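Local atomic coordinates of glucose-6-phosphate 1-dehydrogenase (Mycobacterium avium, PDB entry 4LGV), a protein that probably catalyses the NADP-dependent oxidation of glucose 6-phosphate to 6-phosphogluconolactone, the entry reaction of the pentose phosphate pathway. Residues L343-H355 against H472-Q484. Numbering follows the deposited sequence.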
ATOM      1  N   LEU A 343     -18.600  -7.438  35.873  1.00 40.75           N
ATOM      2  CA  LEU A 343     -19.084  -7.673  34.520  1.00 40.66           C
ATOM      3  C   LEU A 343     -19.243  -9.182  34.355  1.00 41.26           C
ATOM      4  O   LEU A 343     -18.849  -9.933  35.243  1.00 40.97           O
ATOM      5  CB  LEU A 343     -18.104  -7.048  33.516  1.00 39.07           C
ATOM      6  CG  LEU A 343     -18.059  -5.520  33.551  1.00 40.42           C
ATOM      7  CD1 LEU A 343     -17.309  -4.955  32.347  1.00 39.51           C
ATOM      8  CD2 LEU A 343     -19.440  -4.868  33.614  1.00 42.02           C
ATOM      9  N   PRO A 344     -19.761  -9.642  33.205  1.00 41.17           N
ATOM     10  CA  PRO A 344     -20.082 -11.061  33.105  1.00 43.00           C
ATOM     11  C   PRO A 344     -18.919 -12.035  33.074  1.00 43.76           C
ATOM     12  O   PRO A 344     -19.111 -13.212  33.386  1.00 44.60           O
ATOM     13  CB  PRO A 344     -20.852 -11.162  31.785  1.00 42.84           C
ATOM     14  CG  PRO A 344     -21.360  -9.789  31.541  1.00 44.37           C
ATOM     15  CD  PRO A 344     -20.254  -8.897  32.040  1.00 43.38           C
ATOM     16  N   HIS A 345     -17.746 -11.582  32.653  1.00 43.43           N
ATOM     17  CA  HIS A 345     -16.592 -12.467  32.527  1.00 42.64           C
ATOM     18  C   HIS A 345     -15.297 -11.791  32.936  1.00 39.68           C
ATOM     19  O   HIS A 345     -15.237 -10.574  33.064  1.00 37.32           O
ATOM     20  CB  HIS A 345     -16.444 -12.929  31.087  1.00 45.50           C
ATOM     21  CG  HIS A 345     -17.686 -13.536  30.513  1.00 48.16           C
ATOM     22  ND1 HIS A 345     -18.161 -14.775  30.895  1.00 51.15           N
ATOM     23  CD2 HIS A 345     -18.540 -13.078  29.566  1.00 51.14           C
ATOM     24  CE1 HIS A 345     -19.259 -15.049  30.213  1.00 52.02           C
ATOM     25  NE2 HIS A 345     -19.507 -14.039  29.396  1.00 51.67           N
ATOM     26  N   LYS A 346     -14.257 -12.605  33.127  1.00 37.12           N
ATOM     27  CA  LYS A 346     -12.910 -12.098  33.321  1.00 37.35           C
ATOM     28  C   LYS A 346     -12.132 -12.180  32.008  1.00 33.99           C
ATOM     29  O   LYS A 346     -11.730 -13.262  31.602  1.00 32.18           O
ATOM     30  CB  LYS A 346     -12.187 -12.886  34.411  1.00 40.82           C
ATOM     31  CG  LYS A 346     -10.813 -12.346  34.729  1.00 44.04           C
ATOM     32  CD  LYS A 346     -10.057 -13.302  35.627  1.00 47.94           C
ATOM     33  CE  LYS A 346      -8.614 -12.878  35.797  1.00 49.49           C
ATOM     34  NZ  LYS A 346      -7.996 -13.558  36.964  1.00 55.78           N
ATOM     35  N   VAL A 347     -11.946 -11.044  31.337  1.00 32.12           N
ATOM     36  CA  VAL A 347     -11.248 -11.040  30.030  1.00 30.47           C
ATOM     37  C   VAL A 347     -10.810  -9.655  29.687  1.00 28.66           C
ATOM     38  O   VAL A 347     -11.515  -8.686  29.957  1.00 27.84           O
ATOM     39  CB  VAL A 347     -12.153 -11.619  28.908  1.00 31.57           C
ATOM     40  CG1 VAL A 347     -13.441 -10.809  28.763  1.00 30.77           C
ATOM     41  CG2 VAL A 347     -11.425 -11.719  27.611  1.00 31.05           C
ATOM     42  N   THR A 348      -9.619  -9.573  29.107  1.00 28.05           N
ATOM     43  CA  THR A 348      -9.088  -8.331  28.544  1.00 27.98           C
ATOM     44  C   THR A 348      -8.778  -8.586  27.101  1.00 26.94           C
ATOM     45  O   THR A 348      -8.013  -9.511  26.770  1.00 28.38           O
ATOM     46  CB  THR A 348      -7.817  -7.868  29.261  1.00 29.24           C
ATOM     47  OG1 THR A 348      -8.144  -7.632  30.637  1.00 32.83           O
ATOM     48  CG2 THR A 348      -7.299  -6.588  28.680  1.00 28.45           C
ATOM     49  N   GLU A 349      -9.362  -7.771  26.241  1.00 26.03           N
ATOM     50  CA  GLU A 349      -9.334  -7.998  24.803  1.00 25.90           C
ATOM     51  C   GLU A 349      -9.076  -6.690  24.052  1.00 25.09           C
ATOM     52  O   GLU A 349      -9.506  -5.624  24.461  1.00 23.77           O
ATOM     53  CB  GLU A 349     -10.727  -8.550  24.397  1.00 26.86           C
ATOM     54  CG  GLU A 349     -11.066  -8.522  22.931  1.00 27.36           C
ATOM     55  CD  GLU A 349     -12.464  -9.000  22.622  1.00 27.32           C
ATOM     56  OE1 GLU A 349     -13.378  -8.140  22.395  1.00 27.95           O
ATOM     57  OE2 GLU A 349     -12.645 -10.223  22.567  1.00 25.68           O
ATOM     58  N   VAL A 350      -8.317  -6.800  22.975  1.00 25.22           N
ATOM     59  CA  VAL A 350      -8.135  -5.715  22.032  1.00 24.64           C
ATOM     60  C   VAL A 350      -8.710  -6.243  20.715  1.00 23.97           C
ATOM     61  O   VAL A 350      -8.218  -7.220  20.168  1.00 22.64           O
ATOM     62  CB  VAL A 350      -6.671  -5.346  21.847  1.00 24.68           C
ATOM     63  CG1 VAL A 350      -6.512  -4.187  20.835  1.00 25.00           C
ATOM     64  CG2 VAL A 350      -6.049  -4.929  23.161  1.00 25.34           C
ATOM     65  N   ARG A 351      -9.769  -5.605  20.228  1.00 22.85           N
ATOM     66  CA  ARG A 351     -10.469  -6.110  19.051  1.00 22.58           C
ATOM     67  C   ARG A 351     -10.317  -5.086  17.957  1.00 22.00           C
ATOM     68  O   ARG A 351     -10.745  -3.963  18.090  1.00 21.83           O
ATOM     69  CB  ARG A 351     -11.962  -6.335  19.353  1.00 22.97           C
ATOM     70  CG  ARG A 351     -12.780  -6.859  18.175  1.00 22.90           C
ATOM     71  CD  ARG A 351     -14.162  -7.234  18.627  1.00 24.17           C
ATOM     72  NE  ARG A 351     -14.121  -8.391  19.504  1.00 23.70           N
ATOM     73  CZ  ARG A 351     -14.341  -9.633  19.137  1.00 23.39           C
ATOM     74  NH1 ARG A 351     -14.631  -9.902  17.889  1.00 23.50           N
ATOM     75  NH2 ARG A 351     -14.248 -10.605  20.039  1.00 22.96           N
ATOM     76  N   MET A 352      -9.692  -5.481  16.857  1.00 22.62           N
ATOM     77  CA  MET A 352      -9.445  -4.557  15.763  1.00 22.44           C
ATOM     78  C   MET A 352     -10.332  -4.922  14.573  1.00 21.78           C
ATOM     79  O   MET A 352     -10.259  -6.047  14.078  1.00 20.76           O
ATOM     80  CB  MET A 352      -7.986  -4.613  15.402  1.00 23.94           C
ATOM     81  CG  MET A 352      -7.084  -4.311  16.579  1.00 25.41           C
ATOM     82  SD  MET A 352      -5.392  -4.647  16.112  1.00 28.35           S
ATOM     83  CE  MET A 352      -5.078  -2.985  15.610  1.00 27.83           C
ATOM     84  N   PHE A 353     -11.200  -3.987  14.161  1.00 21.03           N
ATOM     85  CA  PHE A 353     -12.109  -4.186  13.054  1.00 21.17           C
ATOM     86  C   PHE A 353     -11.456  -3.748  11.780  1.00 20.93           C
ATOM     87  O   PHE A 353     -10.927  -2.602  11.714  1.00 20.97           O
ATOM     88  CB  PHE A 353     -13.364  -3.324  13.229  1.00 22.30           C
ATOM     89  CG  PHE A 353     -14.232  -3.735  14.384  1.00 23.22           C
ATOM     90  CD1 PHE A 353     -13.998  -3.243  15.640  1.00 24.22           C
ATOM     91  CD2 PHE A 353     -15.246  -4.636  14.214  1.00 25.00           C
ATOM     92  CE1 PHE A 353     -14.814  -3.580  16.715  1.00 25.29           C
ATOM     93  CE2 PHE A 353     -16.060  -5.013  15.274  1.00 25.64           C
ATOM     94  CZ  PHE A 353     -15.845  -4.482  16.536  1.00 25.93           C
ATOM     95  N   LEU A 354     -11.469  -4.593  10.751  1.00 20.58           N
ATOM     96  CA  LEU A 354     -10.967  -4.144   9.430  1.00 20.61           C
ATOM     97  C   LEU A 354     -12.039  -3.449   8.651  1.00 21.94           C
ATOM     98  O   LEU A 354     -13.188  -3.694   8.904  1.00 21.75           O
ATOM     99  CB  LEU A 354     -10.471  -5.288   8.600  1.00 20.53           C
ATOM    100  CG  LEU A 354      -9.054  -5.752   8.948  1.00 20.23           C
ATOM    101  CD1 LEU A 354      -9.025  -6.572  10.226  1.00 20.63           C
ATOM    102  CD2 LEU A 354      -8.502  -6.581   7.819  1.00 20.28           C
ATOM    103  N   HIS A 355     -11.682  -2.566   7.713  1.00 22.25           N
ATOM    104  CA  HIS A 355     -12.657  -2.108   6.732  1.00 23.28           C
ATOM    105  C   HIS A 355     -13.138  -3.303   5.933  1.00 24.11           C
ATOM    106  O   HIS A 355     -12.386  -4.310   5.714  1.00 23.90           O
ATOM    107  CB  HIS A 355     -12.045  -1.110   5.699  1.00 23.68           C
ATOM    108  CG  HIS A 355     -11.447   0.103   6.313  1.00 23.69           C
ATOM    109  ND1 HIS A 355     -12.221   1.150   6.764  1.00 25.53           N
ATOM    110  CD2 HIS A 355     -10.163   0.441   6.577  1.00 23.68           C
ATOM    111  CE1 HIS A 355     -11.448   2.086   7.280  1.00 24.60           C
ATOM    112  NE2 HIS A 355     -10.195   1.676   7.188  1.00 25.79           N
ATOM    113  N   HIS A 472     -22.682   4.374  18.840  1.00 60.83           N
ATOM    114  CA  HIS A 472     -23.913   4.352  18.035  1.00 65.13           C
ATOM    115  C   HIS A 472     -23.765   4.447  16.514  1.00 63.07           C
ATOM    116  O   HIS A 472     -24.355   3.633  15.800  1.00 64.79           O
ATOM    117  CB  HIS A 472     -25.046   5.274  18.656  1.00 71.98           C
ATOM    118  CG  HIS A 472     -25.383   6.487  17.849  1.00 76.68           C
ATOM    119  ND1 HIS A 472     -26.452   6.564  16.972  1.00 81.19           N
ATOM    120  CD2 HIS A 472     -24.788   7.699  17.817  1.00 80.31           C
ATOM    121  CE1 HIS A 472     -26.488   7.773  16.433  1.00 83.78           C
ATOM    122  NE2 HIS A 472     -25.488   8.479  16.931  1.00 82.96           N
ATOM    123  N   GLY A 473     -22.963   5.366  16.000  1.00 60.99           N
ATOM    124  CA  GLY A 473     -22.662   5.390  14.551  1.00 59.82           C
ATOM    125  C   GLY A 473     -21.474   4.517  14.118  1.00 57.24           C
ATOM    126  O   GLY A 473     -21.013   4.598  12.974  1.00 57.41           O
ATOM    127  N   ARG A 474     -21.012   3.630  14.992  1.00 55.00           N
ATOM    128  CA  ARG A 474     -19.788   2.818  14.739  1.00 54.50           C
ATOM    129  C   ARG A 474     -20.082   1.332  14.879  1.00 52.05           C
ATOM    130  O   ARG A 474     -21.199   0.913  14.623  1.00 54.47           O
ATOM    131  CB  ARG A 474     -18.712   3.265  15.734  1.00 53.23           C
ATOM    132  CG  ARG A 474     -18.291   4.703  15.490  1.00 56.06           C
ATOM    133  CD  ARG A 474     -17.596   4.619  14.095  1.00 57.17           C
ATOM    134  NE  ARG A 474     -17.006   5.825  13.523  1.00 59.51           N
ATOM    135  CZ  ARG A 474     -16.152   5.863  12.491  1.00 62.15           C
ATOM    136  NH1 ARG A 474     -15.674   4.756  11.887  1.00 63.75           N
ATOM    137  NH2 ARG A 474     -15.711   7.049  12.094  1.00 62.83           N
ATOM    138  N   HIS A 475     -19.088   0.526  15.239  1.00 49.32           N
ATOM    139  CA  HIS A 475     -19.300  -0.922  15.426  1.00 47.07           C
ATOM    140  C   HIS A 475     -19.825  -1.196  16.800  1.00 44.49           C
ATOM    141  O   HIS A 475     -19.317  -0.653  17.766  1.00 42.01           O
ATOM    142  CB  HIS A 475     -18.004  -1.674  15.223  1.00 46.70           C
ATOM    143  CG  HIS A 475     -17.579  -1.705  13.799  1.00 48.22           C
ATOM    144  ND1 HIS A 475     -18.098  -2.610  12.897  1.00 48.89           N
ATOM    145  CD2 HIS A 475     -16.731  -0.910  13.102  1.00 48.18           C
ATOM    146  CE1 HIS A 475     -17.558  -2.388  11.712  1.00 49.62           C
ATOM    147  NE2 HIS A 475     -16.723  -1.367  11.811  1.00 48.44           N
ATOM    148  N   ALA A 476     -20.850  -2.026  16.877  1.00 44.14           N
ATOM    149  CA  ALA A 476     -21.376  -2.463  18.163  1.00 44.74           C
ATOM    150  C   ALA A 476     -20.317  -3.170  18.996  1.00 42.65           C
ATOM    151  O   ALA A 476     -19.431  -3.834  18.464  1.00 41.70           O
ATOM    152  CB  ALA A 476     -22.577  -3.371  17.949  1.00 47.11           C
ATOM    153  N   TRP A 477     -20.372  -3.001  20.311  1.00 41.56           N
ATOM    154  CA  TRP A 477     -19.571  -3.815  21.208  1.00 40.50           C
ATOM    155  C   TRP A 477     -19.896  -5.284  20.928  1.00 41.10           C
ATOM    156  O   TRP A 477     -21.057  -5.657  20.919  1.00 43.18           O
ATOM    157  CB  TRP A 477     -19.901  -3.519  22.646  1.00 40.78           C
ATOM    158  CG  TRP A 477     -19.514  -2.128  23.128  1.00 40.28           C
ATOM    159  CD1 TRP A 477     -20.364  -1.119  23.400  1.00 41.49           C
ATOM    160  CD2 TRP A 477     -18.215  -1.645  23.454  1.00 38.59           C
ATOM    161  NE1 TRP A 477     -19.685  -0.024  23.842  1.00 40.73           N
ATOM    162  CE2 TRP A 477     -18.358  -0.313  23.865  1.00 39.25           C
ATOM    163  CE3 TRP A 477     -16.950  -2.182  23.380  1.00 37.14           C
ATOM    164  CZ2 TRP A 477     -17.293   0.471  24.247  1.00 38.13           C
ATOM    165  CZ3 TRP A 477     -15.892  -1.397  23.772  1.00 36.47           C
ATOM    166  CH2 TRP A 477     -16.083  -0.097  24.230  1.00 36.58           C
ATOM    167  N   GLN A 478     -18.872  -6.093  20.682  1.00 39.77           N
ATOM    168  CA  GLN A 478     -19.043  -7.509  20.367  1.00 40.20           C
ATOM    169  C   GLN A 478     -18.869  -8.339  21.646  1.00 40.44           C
ATOM    170  O   GLN A 478     -18.274  -7.871  22.638  1.00 40.37           O
ATOM    171  CB  GLN A 478     -17.973  -7.991  19.383  1.00 39.04           C
ATOM    172  CG  GLN A 478     -17.851  -7.200  18.095  1.00 38.57           C
ATOM    173  CD  GLN A 478     -19.034  -7.391  17.174  1.00 40.00           C
ATOM    174  OE1 GLN A 478     -19.338  -8.499  16.812  1.00 40.83           O
ATOM    175  NE2 GLN A 478     -19.728  -6.302  16.826  1.00 41.21           N
ATOM    176  N   GLN A 479     -19.398  -9.556  21.620  1.00 40.95           N
ATOM    177  CA  GLN A 479     -19.130 -10.521  22.701  0.50 41.13           C
ATOM    178  C   GLN A 479     -17.650 -10.850  22.685  1.00 39.10           C
ATOM    179  O   GLN A 479     -17.103 -11.207  21.645  1.00 38.43           O
ATOM    180  CB  GLN A 479     -19.934 -11.830  22.608  0.50 43.17           C
ATOM    181  CG  GLN A 479     -20.990 -12.050  23.724  0.50 45.61           C
ATOM    182  CD  GLN A 479     -20.455 -12.522  25.108  0.50 45.77           C
ATOM    183  OE1 GLN A 479     -19.390 -13.168  25.241  0.50 45.06           O
ATOM    184  NE2 GLN A 479     -21.230 -12.209  26.146  0.50 46.59           N
ATOM    185  N   PRO A 480     -16.993 -10.752  23.842  1.00 37.56           N
ATOM    186  CA  PRO A 480     -15.576 -11.007  23.864  1.00 35.84           C
ATOM    187  C   PRO A 480     -15.244 -12.443  23.626  1.00 35.51           C
ATOM    188  O   PRO A 480     -16.025 -13.323  23.962  1.00 36.79           O
ATOM    189  CB  PRO A 480     -15.152 -10.626  25.288  1.00 36.08           C
ATOM    190  CG  PRO A 480     -16.203  -9.723  25.756  1.00 36.93           C
ATOM    191  CD  PRO A 480     -17.461 -10.287  25.156  1.00 38.27           C
ATOM    192  N   TRP A 481     -14.057 -12.660  23.068  1.00 33.59           N
ATOM    193  CA  TRP A 481     -13.538 -13.979  22.879  1.00 33.84           C
ATOM    194  C   TRP A 481     -13.028 -14.582  24.183  1.00 34.70           C
ATOM    195  O   TRP A 481     -11.966 -14.220  24.657  1.00 33.45           O
ATOM    196  CB  TRP A 481     -12.432 -13.930  21.835  1.00 32.52           C
ATOM    197  CG  TRP A 481     -11.780 -15.225  21.613  1.00 32.94           C
ATOM    198  CD1 TRP A 481     -12.356 -16.443  21.579  1.00 34.20           C
ATOM    199  CD2 TRP A 481     -10.408 -15.415  21.332  1.00 32.64           C
ATOM    200  NE1 TRP A 481     -11.438 -17.393  21.310  1.00 34.77           N
ATOM    201  CE2 TRP A 481     -10.215 -16.794  21.150  1.00 33.94           C
ATOM    202  CE3 TRP A 481      -9.306 -14.553  21.227  1.00 31.58           C
ATOM    203  CZ2 TRP A 481      -8.940 -17.351  20.863  1.00 34.19           C
ATOM    204  CZ3 TRP A 481      -8.048 -15.107  20.932  1.00 32.10           C
ATOM    205  CH2 TRP A 481      -7.877 -16.492  20.773  1.00 33.16           C
ATOM    206  N   LEU A 482     -13.772 -15.556  24.714  1.00 37.08           N
ATOM    207  CA  LEU A 482     -13.400 -16.228  25.968  1.00 38.60           C
ATOM    208  C   LEU A 482     -12.555 -17.476  25.761  1.00 40.22           C
ATOM    209  O   LEU A 482     -12.720 -18.196  24.768  1.00 40.66           O
ATOM    210  CB  LEU A 482     -14.643 -16.595  26.763  1.00 40.13           C
ATOM    211  CG  LEU A 482     -15.655 -15.442  26.924  1.00 39.89           C
ATOM    212  CD1 LEU A 482     -16.956 -15.924  27.555  1.00 41.30           C
ATOM    213  CD2 LEU A 482     -15.054 -14.302  27.723  1.00 38.50           C
ATOM    214  N   PRO A 483     -11.707 -17.797  26.763  1.00 41.67           N
ATOM    215  CA  PRO A 483     -11.009 -19.081  26.775  1.00 43.81           C
ATOM    216  C   PRO A 483     -11.975 -20.236  26.788  1.00 47.33           C
ATOM    217  O   PRO A 483     -13.068 -20.096  27.322  1.00 48.01           O
ATOM    218  CB  PRO A 483     -10.216 -19.070  28.083  1.00 44.24           C
ATOM    219  CG  PRO A 483     -10.309 -17.680  28.647  1.00 42.37           C
ATOM    220  CD  PRO A 483     -11.437 -16.975  27.962  1.00 41.17           C
ATOM    221  N   GLN A 484     -11.563 -21.357  26.173  1.00 50.76           N
ATOM    222  CA  GLN A 484     -12.331 -22.630  26.099  1.00 54.21           C
ATOM    223  C   GLN A 484     -12.203 -23.488  27.357  1.00 56.56           C
ATOM    224  O   GLN A 484     -12.418 -22.991  28.471  1.00 57.53           O
ATOM    225  CB  GLN A 484     -11.893 -23.441  24.852  1.00 54.84           C
TER
HETATM  226  O   HOH W   1     -15.586  -7.136  23.340  1.00 31.32           O
HETATM  227  O   HOH W   2     -15.180  -2.005   9.407  1.00 27.63           O
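E349 OE2 accepts the backbone N-H of W481 at 2.9 Å, nearly in line with its C-O bond. The bond is almost straight, at 167°. R351 grips the same carboxylate side-on: its NE meets E349 OE1 at 3.0 Å, and its NH2 meets E349 OE2. Both nitrogens come from above the carboxylate plane. Together with the W481 N-H, this salt bridge should restrict the carboxylate's rotation, and Q373 holds R351 NH1. A water lies within hydrogen-bonding distance of both E349 OE1 and Q478 O.

Q478 packs its CB over one face of the R351 guanidinium. With Q478 CG anti to the carbonyl carbon (chi1 -54°), CG lies 3.7 Å from F353 CZ, at the ring edge. The F353 and H475 rings form an offset stack, with centroids 4.3 Å apart and planes at 10°. A second water links H475 NE2 to L354 O.

At the other end, L482 CD1 sits over the centre of the H345 ring, 3.6 Å from its centroid. P344 CB lies on the opposite face. V347 CG1 touches P480 CB at 3.9 Å.

The strand's alternate side chains thus face the C-terminal tail, which runs after helix 466-470 across one face of the large mixed sheet, in the C-terminal β+α domain of glucose-6-phosphate dehydrogenases.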